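Local atomic coordinates of inactive Zymogen C11 Protease (Parabacteroides distasonis, PDB entry 6MZO), a protein that is the inactive zymogen of a clostripain-like C11 cysteine protease of clan CD, a precursor that presumably hydrolyses peptide bonds once activated. Residues S24-V29 with D55-A60; K249-L254 with W346-E351; S260-M265 with V282-T287. All coordinates share one frame; numbering follows the deposited sequence.

Contact 1 (S24-V29 with D55-A60); sequences SLSGYV and DKQNEA
Ser26 and Val29, on the first turn of helix 26-43, meet Lys56 and Gln57 of the loop that follows strand 49-54. The polar part of the contact is slight. Gln57 N gives Ser26 OG a weak hydrogen bond, 3.5 Å long and bent to 139° at the hydrogen. Ser26 places its hydroxyl there by turning OG anti to the backbone N (chi1 -167°), which swings it toward the loop. Serine suits this spot, small enough to let the loop come close and able to offer an oxygen to a backbone N-H.

Van der Waals contact does more of the work. The same hydroxyl oxygen lies against the base of the lysine chain, Ser26 OG to Lys56 CB being 3.3 Å, while Ser26 CB rests 3.6 Å from Gln57 CG. Farther along, the methyl Val29 CG1 lies 4.1 Å from Lys56 CD, the two side chains crossing at a slant. Lysine fits because its methylenes can cover serine and valine while the amine travels on to polar company. A bend at chi3 (-89°) turns the end of the chain, and Lys56 NZ gives its hydrogen bond to Ser30 OG, the residue after Val29 on helix 26-43. The nearby carboxylate of Glu59 adds a long salt bridge, Lys56 NZ to Glu59 OE1 at 3.6 Å.

Within the loop, residues Lys56 to Glu59 make a type II beta turn, in which Asn58 takes the left-handed backbone conformation of the third position.

Placed in the fold, the contact ties the start of helix 26-43 to the connection between strands 49-54 and 62-69, neighbours in the mixed sheet. Val29 also touches Thr54 on strand 49-54 and Trp114 on strand 109-115, so the helix start packs against the sheet as well as the loop.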
ATOM      1  N   SER A  24     -10.047 -16.502  -3.632  1.00 72.04           N
ATOM      2  CA  SER A  24      -9.803 -17.464  -2.560  1.00 71.13           C
ATOM      3  C   SER A  24      -9.792 -16.812  -1.173  1.00 64.18           C
ATOM      4  O   SER A  24      -9.721 -17.516  -0.167  1.00 64.35           O
ATOM      5  CB  SER A  24      -8.474 -18.204  -2.792  1.00 74.55           C
ATOM      6  OG  SER A  24      -7.378 -17.302  -2.850  1.00 73.40           O
ATOM      7  N   LEU A  25      -9.863 -15.482  -1.128  1.00 56.04           N
ATOM      8  CA  LEU A  25      -9.652 -14.747   0.116  1.00 54.11           C
ATOM      9  C   LEU A  25     -10.907 -14.050   0.653  1.00 50.72           C
ATOM     10  O   LEU A  25     -10.824 -13.168   1.513  1.00 45.53           O
ATOM     11  CB  LEU A  25      -8.538 -13.699  -0.070  1.00 53.88           C
ATOM     12  CG  LEU A  25      -7.164 -14.115  -0.596  1.00 55.68           C
ATOM     13  CD1 LEU A  25      -6.240 -12.893  -0.709  1.00 54.40           C
ATOM     14  CD2 LEU A  25      -6.519 -15.177   0.265  1.00 56.44           C
ATOM     15  N   SER A  26     -12.078 -14.423   0.144  1.00 53.56           N
ATOM     16  CA  SER A  26     -13.344 -13.820   0.566  1.00 51.74           C
ATOM     17  C   SER A  26     -13.630 -13.900   2.099  1.00 44.79           C
ATOM     18  O   SER A  26     -14.287 -13.012   2.702  1.00 40.78           O
ATOM     19  CB  SER A  26     -14.480 -14.505  -0.210  1.00 53.92           C
ATOM     20  OG  SER A  26     -15.657 -13.758  -0.055  1.00 53.63           O
ATOM     21  N   GLY A  27     -13.190 -15.017   2.706  1.00 47.11           N
ATOM     22  CA  GLY A  27     -13.256 -15.191   4.152  1.00 42.64           C
ATOM     23  C   GLY A  27     -12.572 -14.073   4.903  1.00 39.81           C
ATOM     24  O   GLY A  27     -12.993 -13.621   5.985  1.00 36.44           O
ATOM     25  N   TYR A  28     -11.458 -13.639   4.338  1.00 33.46           N
ATOM     26  CA  TYR A  28     -10.716 -12.550   4.947  1.00 35.57           C
ATOM     27  C   TYR A  28     -11.461 -11.201   4.883  1.00 29.47           C
ATOM     28  O   TYR A  28     -11.305 -10.336   5.741  1.00 31.57           O
ATOM     29  CB  TYR A  28      -9.358 -12.401   4.295  1.00 37.16           C
ATOM     30  CG  TYR A  28      -8.442 -13.509   4.718  1.00 47.52           C
ATOM     31  CD1 TYR A  28      -8.185 -13.736   6.063  1.00 51.19           C
ATOM     32  CD2 TYR A  28      -7.875 -14.350   3.798  1.00 52.08           C
ATOM     33  CE1 TYR A  28      -7.364 -14.780   6.481  1.00 53.06           C
ATOM     34  CE2 TYR A  28      -7.041 -15.395   4.204  1.00 54.03           C
ATOM     35  CZ  TYR A  28      -6.794 -15.596   5.549  1.00 54.68           C
ATOM     36  OH  TYR A  28      -5.976 -16.640   5.939  1.00 60.59           O
ATOM     37  N   VAL A  29     -12.249 -11.018   3.827  1.00 31.40           N
ATOM     38  CA  VAL A  29     -13.028  -9.797   3.732  1.00 30.56           C
ATOM     39  C   VAL A  29     -14.031  -9.805   4.864  1.00 29.73           C
ATOM     40  O   VAL A  29     -14.191  -8.810   5.561  1.00 27.88           O
ATOM     41  CB  VAL A  29     -13.794  -9.665   2.379  1.00 32.25           C
ATOM     42  CG1 VAL A  29     -14.684  -8.435   2.412  1.00 29.33           C
ATOM     43  CG2 VAL A  29     -12.800  -9.529   1.211  1.00 34.82           C
ATOM     44  N   ASP A  55     -16.931  -7.090  -2.919  1.00 34.72           N
ATOM     45  CA  ASP A  55     -17.297  -7.960  -4.060  1.00 37.77           C
ATOM     46  C   ASP A  55     -16.990  -9.409  -3.692  1.00 49.29           C
ATOM     47  O   ASP A  55     -16.126 -10.056  -4.269  1.00 52.88           O
ATOM     48  CB  ASP A  55     -16.539  -7.515  -5.311  1.00 44.17           C
ATOM     49  CG  ASP A  55     -16.818  -8.398  -6.532  1.00 49.45           C
ATOM     50  OD1 ASP A  55     -17.947  -8.902  -6.714  1.00 48.56           O
ATOM     51  OD2 ASP A  55     -15.880  -8.558  -7.316  1.00 53.35           O
ATOM     52  N   LYS A  56     -17.714  -9.955  -2.741  1.00 45.34           N
ATOM     53  CA  LYS A  56     -17.365 -11.271  -2.261  1.00 42.99           C
ATOM     54  C   LYS A  56     -17.859 -12.343  -3.212  1.00 50.82           C
ATOM     55  O   LYS A  56     -18.859 -12.175  -3.931  1.00 56.09           O
ATOM     56  CB  LYS A  56     -17.960 -11.514  -0.882  1.00 43.03           C
ATOM     57  CG  LYS A  56     -17.352 -10.602   0.203  1.00 43.99           C
ATOM     58  CD  LYS A  56     -17.603 -11.149   1.590  1.00 52.21           C
ATOM     59  CE  LYS A  56     -18.915 -10.647   2.168  1.00 59.58           C
ATOM     60  NZ  LYS A  56     -19.121 -11.104   3.580  1.00 62.90           N
ATOM     61  N   GLN A  57     -17.168 -13.466  -3.184  1.00 49.77           N
ATOM     62  CA  GLN A  57     -17.632 -14.586  -3.973  1.00 57.12           C
ATOM     63  C   GLN A  57     -18.991 -15.053  -3.432  1.00 62.27           C
ATOM     64  O   GLN A  57     -19.232 -15.042  -2.216  1.00 63.93           O
ATOM     65  CB  GLN A  57     -16.610 -15.687  -3.964  1.00 67.38           C
ATOM     66  CG  GLN A  57     -16.353 -16.310  -2.627  1.00 72.59           C
ATOM     67  CD  GLN A  57     -15.518 -17.567  -2.792  1.00 79.18           C
ATOM     68  OE1 GLN A  57     -15.253 -17.985  -3.916  1.00 80.60           O
ATOM     69  NE2 GLN A  57     -15.096 -18.167  -1.682  1.00 81.33           N
ATOM     70  N   ASN A  58     -19.890 -15.407  -4.349  1.00 65.27           N
ATOM     71  CA  ASN A  58     -21.270 -15.762  -4.021  1.00 69.41           C
ATOM     72  C   ASN A  58     -22.017 -14.611  -3.384  1.00 66.45           C
ATOM     73  O   ASN A  58     -22.891 -14.807  -2.541  1.00 69.04           O
ATOM     74  CB  ASN A  58     -21.324 -16.996  -3.113  1.00 73.74           C
ATOM     75  CG  ASN A  58     -20.806 -18.248  -3.804  1.00 78.69           C
ATOM     76  OD1 ASN A  58     -20.045 -19.032  -3.223  1.00 79.33           O
ATOM     77  ND2 ASN A  58     -21.200 -18.430  -5.061  1.00 80.92           N
ATOM     78  N   GLU A  59     -21.668 -13.396  -3.791  1.00 57.86           N
ATOM     79  CA  GLU A  59     -22.354 -12.223  -3.328  1.00 54.32           C
ATOM     80  C   GLU A  59     -22.226 -11.211  -4.454  1.00 55.09           C
ATOM     81  O   GLU A  59     -21.183 -11.171  -5.133  1.00 58.74           O
ATOM     82  CB  GLU A  59     -21.709 -11.711  -2.026  1.00 51.00           C
ATOM     83  CG  GLU A  59     -22.572 -10.890  -1.140  1.00 57.41           C
ATOM     84  CD  GLU A  59     -21.801 -10.405   0.082  1.00 60.29           C
ATOM     85  OE1 GLU A  59     -21.716 -11.166   1.072  1.00 66.92           O
ATOM     86  OE2 GLU A  59     -21.262  -9.284   0.016  1.00 51.16           O
ATOM     87  N   ALA A  60     -23.254 -10.391  -4.652  1.00 51.70           N
ATOM     88  CA  ALA A  60     -23.159  -9.278  -5.599  1.00 52.42           C
ATOM     89  C   ALA A  60     -22.246  -8.184  -5.002  1.00 44.65           C
ATOM     90  O   ALA A  60     -22.189  -8.052  -3.769  1.00 42.23           O
ATOM     91  CB  ALA A  60     -24.517  -8.706  -5.911  1.00 56.96           C
TER

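Contact 2 (K249-L254 with W346-E351); sequences KTESDL and WYKDLE
An N-terminal helix turn closed by a capping box carries one side of this surface salt bridge, in which Glu251 of helix 251-255 reaches Lys348 in the type I beta turn Tyr347 to Leu350. That turn links helix 341-347 to helix 351-357. The backbones stand well apart, with CA atoms of Glu251 and Lys348 12.2 Å from each other, so the charges meet only because both residues have long side chains; lysine's four methylenes let the ammonium span the gap from the turn. Both run extended beyond CG and approach at about a right angle, one carboxylate oxygen coming near the ammonium: Glu251 OE2 to Lys348 NZ is 3.6 Å, a long salt bridge between exposed groups and probably a modest attraction. Glu251 OE2 also hydrogen-bonds a glycerol, probably from the crystallisation liquor, while the lysine chain touches Tyr353 of helix 351-357. An acidic residue is common in a helix's first turn, where its charge probably suits the positive end of the dipole, though here the carboxylate reaches outward.

The capping box fixes the turn from which Glu251 extends. Thr250 is the N-cap, its hydroxyl taking the hydrogen of Asp253 N, with Thr250 OG1 3.0 Å from that nitrogen. Aspartate returns the bond: Thr250 N gives its hydrogen to Asp253 OD2 at 2.9 Å, the nitrogen lying 45° above the carboxylate plane.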
ATOM      1  N   LYS A 249      24.319   5.497 -14.332  1.00 30.19           N
ATOM      2  CA  LYS A 249      24.714   4.079 -14.147  1.00 28.94           C
ATOM      3  C   LYS A 249      24.302   3.332 -15.424  1.00 29.98           C
ATOM      4  O   LYS A 249      23.128   3.428 -15.839  1.00 27.45           O
ATOM      5  CB  LYS A 249      24.047   3.443 -12.906  1.00 25.69           C
ATOM      6  CG  LYS A 249      24.461   4.078 -11.531  1.00 26.52           C
ATOM      7  CD  LYS A 249      25.955   3.841 -11.339  1.00 28.49           C
ATOM      8  CE  LYS A 249      26.485   4.572 -10.069  1.00 33.63           C
ATOM      9  NZ  LYS A 249      26.321   6.088 -10.018  1.00 32.57           N
ATOM     10  N   THR A 250      25.235   2.613 -16.014  1.00 27.06           N
ATOM     11  CA  THR A 250      24.866   1.806 -17.167  1.00 27.51           C
ATOM     12  C   THR A 250      24.183   0.501 -16.707  1.00 30.10           C
ATOM     13  O   THR A 250      24.247   0.126 -15.523  1.00 29.32           O
ATOM     14  CB  THR A 250      26.081   1.431 -18.016  1.00 31.96           C
ATOM     15  OG1 THR A 250      26.935   0.581 -17.230  1.00 30.84           O
ATOM     16  CG2 THR A 250      26.859   2.692 -18.511  1.00 29.08           C
ATOM     17  N   GLU A 251      23.521  -0.195 -17.634  1.00 32.14           N
ATOM     18  CA  GLU A 251      22.971  -1.492 -17.295  1.00 35.36           C
ATOM     19  C   GLU A 251      24.058  -2.387 -16.724  1.00 30.50           C
ATOM     20  O   GLU A 251      23.827  -3.071 -15.721  1.00 32.47           O
ATOM     21  CB  GLU A 251      22.329  -2.191 -18.513  1.00 43.38           C
ATOM     22  CG  GLU A 251      20.907  -1.800 -18.807  1.00 59.90           C
ATOM     23  CD  GLU A 251      20.155  -2.913 -19.530  1.00 73.93           C
ATOM     24  OE1 GLU A 251      20.826  -3.762 -20.165  1.00 75.57           O
ATOM     25  OE2 GLU A 251      18.902  -2.952 -19.428  1.00 80.58           O
ATOM     26  N   SER A 252      25.253  -2.354 -17.319  1.00 28.38           N
ATOM     27  CA  SER A 252      26.314  -3.207 -16.798  1.00 29.87           C
ATOM     28  C   SER A 252      26.700  -2.830 -15.353  1.00 31.05           C
ATOM     29  O   SER A 252      26.912  -3.706 -14.494  1.00 35.24           O
ATOM     30  CB  SER A 252      27.565  -3.165 -17.712  1.00 39.75           C
ATOM     31  OG  SER A 252      27.276  -3.731 -18.996  1.00 41.91           O
ATOM     32  N   ASP A 253      26.749  -1.538 -15.054  1.00 30.84           N
ATOM     33  CA  ASP A 253      26.933  -1.092 -13.646  1.00 30.37           C
ATOM     34  C   ASP A 253      25.842  -1.642 -12.696  1.00 32.07           C
ATOM     35  O   ASP A 253      26.125  -2.060 -11.577  1.00 32.13           O
ATOM     36  CB  ASP A 253      26.903   0.441 -13.542  1.00 31.33           C
ATOM     37  CG  ASP A 253      28.006   1.137 -14.310  1.00 32.73           C
ATOM     38  OD1 ASP A 253      29.093   0.543 -14.567  1.00 33.50           O
ATOM     39  OD2 ASP A 253      27.802   2.329 -14.638  1.00 36.56           O
ATOM     40  N   LEU A 254      24.585  -1.586 -13.117  1.00 26.20           N
ATOM     41  CA  LEU A 254      23.497  -2.044 -12.274  1.00 25.84           C
ATOM     42  C   LEU A 254      23.579  -3.552 -12.031  1.00 27.30           C
ATOM     43  O   LEU A 254      23.362  -4.051 -10.916  1.00 27.68           O
ATOM     44  CB  LEU A 254      22.141  -1.679 -12.913  1.00 28.35           C
ATOM     45  CG  LEU A 254      22.028  -0.173 -13.071  1.00 26.42           C
ATOM     46  CD1 LEU A 254      20.754   0.100 -13.948  1.00 32.95           C
ATOM     47  CD2 LEU A 254      21.834   0.550 -11.726  1.00 24.88           C
ATOM     48  N   TRP A 346       9.809  -4.085 -18.487  1.00 33.72           N
ATOM     49  CA  TRP A 346       8.567  -3.620 -17.869  1.00 33.73           C
ATOM     50  C   TRP A 346       8.801  -2.409 -16.964  1.00 35.43           C
ATOM     51  O   TRP A 346       8.043  -1.442 -16.983  1.00 35.27           O
ATOM     52  CB  TRP A 346       7.934  -4.765 -17.054  1.00 35.32           C
ATOM     53  CG  TRP A 346       6.782  -4.368 -16.257  1.00 42.87           C
ATOM     54  CD1 TRP A 346       5.477  -4.277 -16.681  1.00 52.30           C
ATOM     55  CD2 TRP A 346       6.787  -4.015 -14.897  1.00 40.81           C
ATOM     56  NE1 TRP A 346       4.678  -3.859 -15.652  1.00 50.03           N
ATOM     57  CE2 TRP A 346       5.457  -3.701 -14.537  1.00 46.01           C
ATOM     58  CE3 TRP A 346       7.793  -3.929 -13.921  1.00 38.06           C
ATOM     59  CZ2 TRP A 346       5.107  -3.303 -13.243  1.00 46.04           C
ATOM     60  CZ3 TRP A 346       7.426  -3.513 -12.620  1.00 43.35           C
ATOM     61  CH2 TRP A 346       6.097  -3.212 -12.317  1.00 43.99           C
ATOM     62  N   TYR A 347       9.865  -2.473 -16.191  1.00 28.99           N
ATOM     63  CA  TYR A 347      10.170  -1.433 -15.249  1.00 28.80           C
ATOM     64  C   TYR A 347      10.335  -0.084 -15.900  1.00 30.29           C
ATOM     65  O   TYR A 347      10.102   0.929 -15.257  1.00 29.95           O
ATOM     66  CB  TYR A 347      11.448  -1.792 -14.508  1.00 27.41           C
ATOM     67  CG  TYR A 347      11.695  -1.017 -13.246  1.00 27.16           C
ATOM     68  CD1 TYR A 347      10.855  -1.131 -12.109  1.00 24.45           C
ATOM     69  CD2 TYR A 347      12.792  -0.185 -13.192  1.00 26.00           C
ATOM     70  CE1 TYR A 347      11.168  -0.446 -10.918  1.00 24.70           C
ATOM     71  CE2 TYR A 347      13.112   0.518 -12.038  1.00 24.22           C
ATOM     72  CZ  TYR A 347      12.283   0.394 -10.918  1.00 24.21           C
ATOM     73  OH  TYR A 347      12.652   1.089  -9.821  1.00 24.69           O
ATOM     74  N   LYS A 348      10.757  -0.081 -17.173  1.00 31.23           N
ATOM     75  CA  LYS A 348      11.076   1.168 -17.878  1.00 33.98           C
ATOM     76  C   LYS A 348       9.862   2.065 -18.130  1.00 34.12           C
ATOM     77  O   LYS A 348      10.015   3.261 -18.394  1.00 36.75           O
ATOM     78  CB  LYS A 348      11.812   0.862 -19.182  1.00 34.01           C
ATOM     79  CG  LYS A 348      13.227   0.282 -18.880  1.00 38.87           C
ATOM     80  CD  LYS A 348      14.003  -0.058 -20.166  1.00 45.07           C
ATOM     81  CE  LYS A 348      15.419  -0.450 -19.805  1.00 47.71           C
ATOM     82  NZ  LYS A 348      16.129  -1.123 -20.936  1.00 53.29           N
ATOM     83  N   ASP A 349       8.667   1.529 -17.935  1.00 31.97           N
ATOM     84  CA  ASP A 349       7.501   2.361 -18.112  1.00 35.57           C
ATOM     85  C   ASP A 349       7.084   3.034 -16.821  1.00 32.67           C
ATOM     86  O   ASP A 349       6.142   3.824 -16.851  1.00 33.80           O
ATOM     87  CB  ASP A 349       6.345   1.551 -18.640  1.00 39.08           C
ATOM     88  CG  ASP A 349       6.570   1.089 -20.074  1.00 49.18           C
ATOM     89  OD1 ASP A 349       7.103   1.891 -20.870  1.00 48.65           O
ATOM     90  OD2 ASP A 349       6.235  -0.075 -20.363  1.00 50.18           O
ATOM     91  N   LEU A 350       7.709   2.707 -15.679  1.00 30.29           N
ATOM     92  CA  LEU A 350       7.301   3.395 -14.417  1.00 30.36           C
ATOM     93  C   LEU A 350       7.820   4.836 -14.311  1.00 34.29           C
ATOM     94  O   LEU A 350       8.939   5.141 -14.726  1.00 30.83           O
ATOM     95  CB  LEU A 350       7.825   2.620 -13.213  1.00 28.81           C
ATOM     96  CG  LEU A 350       7.165   1.263 -13.038  1.00 33.92           C
ATOM     97  CD1 LEU A 350       7.801   0.607 -11.850  1.00 32.59           C
ATOM     98  CD2 LEU A 350       5.691   1.450 -12.807  1.00 38.89           C
ATOM     99  N   GLU A 351       7.019   5.725 -13.722  1.00 28.94           N
ATOM    100  CA  GLU A 351       7.436   7.087 -13.554  1.00 30.65           C
ATOM    101  C   GLU A 351       8.745   7.232 -12.769  1.00 28.44           C
ATOM    102  O   GLU A 351       9.595   8.070 -13.118  1.00 31.15           O
ATOM    103  CB  GLU A 351       6.326   7.862 -12.821  1.00 33.56           C
ATOM    104  CG  GLU A 351       6.513   9.351 -12.814  1.00 39.14           C
ATOM    105  CD  GLU A 351       5.345  10.071 -12.119  1.00 43.03           C
ATOM    106  OE1 GLU A 351       4.414   9.384 -11.651  1.00 41.99           O
ATOM    107  OE2 GLU A 351       5.321  11.332 -12.113  1.00 48.31           O
TER

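Contact 3 (S260-M265 with V282-T287); sequences SELQIM and VSRLAT
Over one face of the Arg284 guanidinium lies a methyl of Leu262, with Leu262 CD2 3.7 Å from Arg284 NE. Glu261 O approaches the same group obliquely, at 3.4 Å from Arg284 NH2, and Glu261 CB sits 3.8 Å from Arg284 NH1. Leucine is apt against this face because a flat guanidinium makes poor hydrogen bonds perpendicular to its plane, so a nonpolar methyl costs it little there. The methyl also reaches the aliphatic root of the arginine, Leu262 CD2 to Arg284 CG being 3.8 Å, the two side chains running alongside each other and heading opposite ways.

A bend at chi2 (-48°) folds the arginine chain, and its charge is held chiefly from its own side: Arg284 NH2 forms a salt bridge with Asp280, one turn earlier in helix 278-283. The Glu261 carboxylate bends away, leaving Glu261 OE1 5.2 Å from Arg284 NH1, near enough for a probable long-range attraction but without contact. Replacing Arg284 with a leucine would probably leave Asp280 without its cationic mate and strip the flat cover from the Leu262 methyl.

Asp280 joins the two sides a second time, since its other carboxylate oxygen accepts from Gln263 N. The contact thus joins the loop between helix 251-255 and strand 275-277 to the segment that leaves helix 278-283. Beyond it, Leu262 packs on Tyr276 of strand 275-277, while Val282 and Leu285 of the other segment touch Leu245 and Phe246 of helix 235-246.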
ATOM      1  N   SER A 260      22.621 -11.317  -3.931  1.00 34.57           N
ATOM      2  CA  SER A 260      22.784 -12.334  -2.899  1.00 35.01           C
ATOM      3  C   SER A 260      23.272 -11.734  -1.579  1.00 37.42           C
ATOM      4  O   SER A 260      23.146 -12.360  -0.518  1.00 40.32           O
ATOM      5  CB  SER A 260      23.755 -13.386  -3.398  1.00 37.62           C
ATOM      6  OG  SER A 260      25.043 -12.805  -3.533  1.00 39.68           O
ATOM      7  N   GLU A 261      23.756 -10.483  -1.661  1.00 34.92           N
ATOM      8  CA  GLU A 261      24.251  -9.736  -0.508  1.00 38.45           C
ATOM      9  C   GLU A 261      23.184  -8.799   0.065  1.00 33.79           C
ATOM     10  O   GLU A 261      23.404  -8.209   1.126  1.00 35.55           O
ATOM     11  CB  GLU A 261      25.459  -8.872  -0.889  1.00 42.51           C
ATOM     12  CG  GLU A 261      26.625  -9.649  -1.443  1.00 56.26           C
ATOM     13  CD  GLU A 261      27.083 -10.655  -0.459  1.00 69.94           C
ATOM     14  OE1 GLU A 261      27.460 -10.254   0.660  1.00 73.67           O
ATOM     15  OE2 GLU A 261      27.013 -11.851  -0.787  1.00 76.38           O
ATOM     16  N   LEU A 262      22.066  -8.633  -0.648  1.00 27.98           N
ATOM     17  CA  LEU A 262      21.097  -7.599  -0.269  1.00 24.96           C
ATOM     18  C   LEU A 262      20.016  -8.096   0.667  1.00 28.21           C
ATOM     19  O   LEU A 262      19.645  -9.259   0.618  1.00 30.39           O
ATOM     20  CB  LEU A 262      20.375  -7.028  -1.499  1.00 27.93           C
ATOM     21  CG  LEU A 262      21.227  -6.222  -2.468  1.00 26.55           C
ATOM     22  CD1 LEU A 262      20.359  -5.810  -3.703  1.00 24.39           C
ATOM     23  CD2 LEU A 262      21.775  -4.996  -1.741  1.00 29.78           C
ATOM     24  N   GLN A 263      19.464  -7.190   1.495  1.00 25.86           N
ATOM     25  CA  GLN A 263      18.361  -7.554   2.329  1.00 25.75           C
ATOM     26  C   GLN A 263      17.108  -7.802   1.470  1.00 25.13           C
ATOM     27  O   GLN A 263      16.611  -6.907   0.803  1.00 26.00           O
ATOM     28  CB  GLN A 263      18.061  -6.435   3.359  1.00 25.18           C
ATOM     29  CG  GLN A 263      16.691  -6.551   4.084  1.00 25.62           C
ATOM     30  CD  GLN A 263      16.641  -7.654   5.089  1.00 26.97           C
ATOM     31  OE1 GLN A 263      17.468  -7.720   6.006  1.00 31.03           O
ATOM     32  NE2 GLN A 263      15.693  -8.553   4.939  1.00 26.69           N
ATOM     33  N   ILE A 264      16.586  -9.015   1.543  1.00 26.77           N
ATOM     34  CA  ILE A 264      15.358  -9.319   0.776  1.00 23.14           C
ATOM     35  C   ILE A 264      14.137  -8.559   1.313  1.00 25.81           C
ATOM     36  O   ILE A 264      13.996  -8.445   2.538  1.00 28.18           O
ATOM     37  CB  ILE A 264      15.063 -10.835   0.836  1.00 24.43           C
ATOM     38  CG1 ILE A 264      16.067 -11.555   0.013  1.00 26.51           C
ATOM     39  CG2 ILE A 264      13.633 -11.169   0.284  1.00 27.49           C
ATOM     40  CD1 ILE A 264      16.064 -13.041   0.353  1.00 28.94           C
ATOM     41  N   MET A 265      13.263  -8.079   0.422  1.00 21.15           N
ATOM     42  CA  MET A 265      11.943  -7.574   0.874  1.00 21.17           C
ATOM     43  C   MET A 265      10.849  -8.445   0.298  1.00 24.48           C
ATOM     44  O   MET A 265       9.894  -8.760   1.012  1.00 26.74           O
ATOM     45  CB  MET A 265      11.748  -6.086   0.462  1.00 22.07           C
ATOM     46  CG  MET A 265      12.595  -5.185   1.380  1.00 25.76           C
ATOM     47  SD  MET A 265      11.792  -4.935   3.027  1.00 24.98           S
ATOM     48  CE  MET A 265      13.136  -5.266   4.177  1.00 25.95           C
ATOM     49  N   VAL A 282      20.751   1.154  -2.515  1.00 23.37           N
ATOM     50  CA  VAL A 282      21.411   2.428  -2.786  1.00 23.99           C
ATOM     51  C   VAL A 282      22.816   2.479  -2.194  1.00 25.28           C
ATOM     52  O   VAL A 282      23.762   2.989  -2.849  1.00 27.70           O
ATOM     53  CB  VAL A 282      20.511   3.658  -2.225  1.00 24.02           C
ATOM     54  CG1 VAL A 282      21.355   4.916  -2.126  1.00 27.37           C
ATOM     55  CG2 VAL A 282      19.329   3.868  -3.133  1.00 24.24           C
ATOM     56  N   SER A 283      23.017   1.867  -1.022  1.00 24.98           N
ATOM     57  CA  SER A 283      24.352   1.864  -0.419  1.00 26.12           C
ATOM     58  C   SER A 283      25.421   1.132  -1.288  1.00 27.09           C
ATOM     59  O   SER A 283      26.622   1.380  -1.147  1.00 30.77           O
ATOM     60  CB  SER A 283      24.305   1.231   1.007  1.00 31.41           C
ATOM     61  OG  SER A 283      24.302  -0.197   0.886  1.00 32.30           O
ATOM     62  N   ARG A 284      24.979   0.284  -2.223  1.00 26.81           N
ATOM     63  CA  ARG A 284      25.884  -0.424  -3.144  1.00 30.08           C
ATOM     64  C   ARG A 284      26.312   0.390  -4.345  1.00 32.49           C
ATOM     65  O   ARG A 284      27.273   0.042  -5.032  1.00 35.67           O
ATOM     66  CB  ARG A 284      25.249  -1.700  -3.703  1.00 31.63           C
ATOM     67  CG  ARG A 284      24.642  -2.648  -2.701  1.00 32.68           C
ATOM     68  CD  ARG A 284      25.573  -2.888  -1.598  1.00 38.47           C
ATOM     69  NE  ARG A 284      24.906  -3.486  -0.446  1.00 39.54           N
ATOM     70  CZ  ARG A 284      25.304  -4.612   0.145  1.00 47.99           C
ATOM     71  NH1 ARG A 284      26.397  -5.270  -0.320  1.00 53.39           N
ATOM     72  NH2 ARG A 284      24.624  -5.077   1.184  1.00 44.06           N
ATOM     73  N   LEU A 285      25.623   1.472  -4.605  1.00 29.75           N
ATOM     74  CA  LEU A 285      25.842   2.279  -5.805  1.00 29.10           C
ATOM     75  C   LEU A 285      26.289   3.696  -5.482  1.00 29.53           C
ATOM     76  O   LEU A 285      27.066   4.287  -6.252  1.00 32.18           O
ATOM     77  CB  LEU A 285      24.563   2.346  -6.622  1.00 27.42           C
ATOM     78  CG  LEU A 285      24.179   1.031  -7.329  1.00 29.55           C
ATOM     79  CD1 LEU A 285      22.797   1.177  -7.917  1.00 28.68           C
ATOM     80  CD2 LEU A 285      25.175   0.713  -8.467  1.00 30.64           C
ATOM     81  N   ALA A 286      25.789   4.237  -4.362  1.00 26.57           N
ATOM     82  CA  ALA A 286      26.094   5.633  -4.002  1.00 29.06           C
ATOM     83  C   ALA A 286      27.508   5.876  -3.547  1.00 32.33           C
ATOM     84  O   ALA A 286      28.121   5.056  -2.843  1.00 32.73           O
ATOM     85  CB  ALA A 286      25.127   6.100  -2.868  1.00 28.10           C
ATOM     86  N   THR A 287      28.034   7.053  -3.894  1.00 35.25           N
ATOM     87  CA  THR A 287      29.240   7.557  -3.261  1.00 34.98           C
ATOM     88  C   THR A 287      28.864   7.890  -1.795  1.00 33.07           C
ATOM     89  O   THR A 287      27.707   7.869  -1.449  1.00 36.11           O
ATOM     90  CB  THR A 287      29.773   8.816  -3.935  1.00 36.63           C
ATOM     91  OG1 THR A 287      28.779   9.856  -3.806  1.00 37.14           O
ATOM     92  CG2 THR A 287      30.044   8.554  -5.379  1.00 32.92           C
TER

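Contact 1 comes first along the chain and lies across the centre of the molecule from contact 3, their centres about 39 Å apart and their nearest atoms about 17 Å; contact 2 is about as remote, its centre about 38 Å away. Contact 1 lies beside the early strands of the mixed sheet, where helix 26-43 starts and strand 49-54 gives way to 62-69. Contacts 2 and 3 are neighbours, with centres about 16 Å apart: residues 260-265 and 282-287 fall between the segments of contact 2 in sequence, and Leu254 CD2 packs on Leu285 CD1 at 4.0 Å. These two therefore pack together among later helices and loops, while contact 1 joins helix to loop far from both.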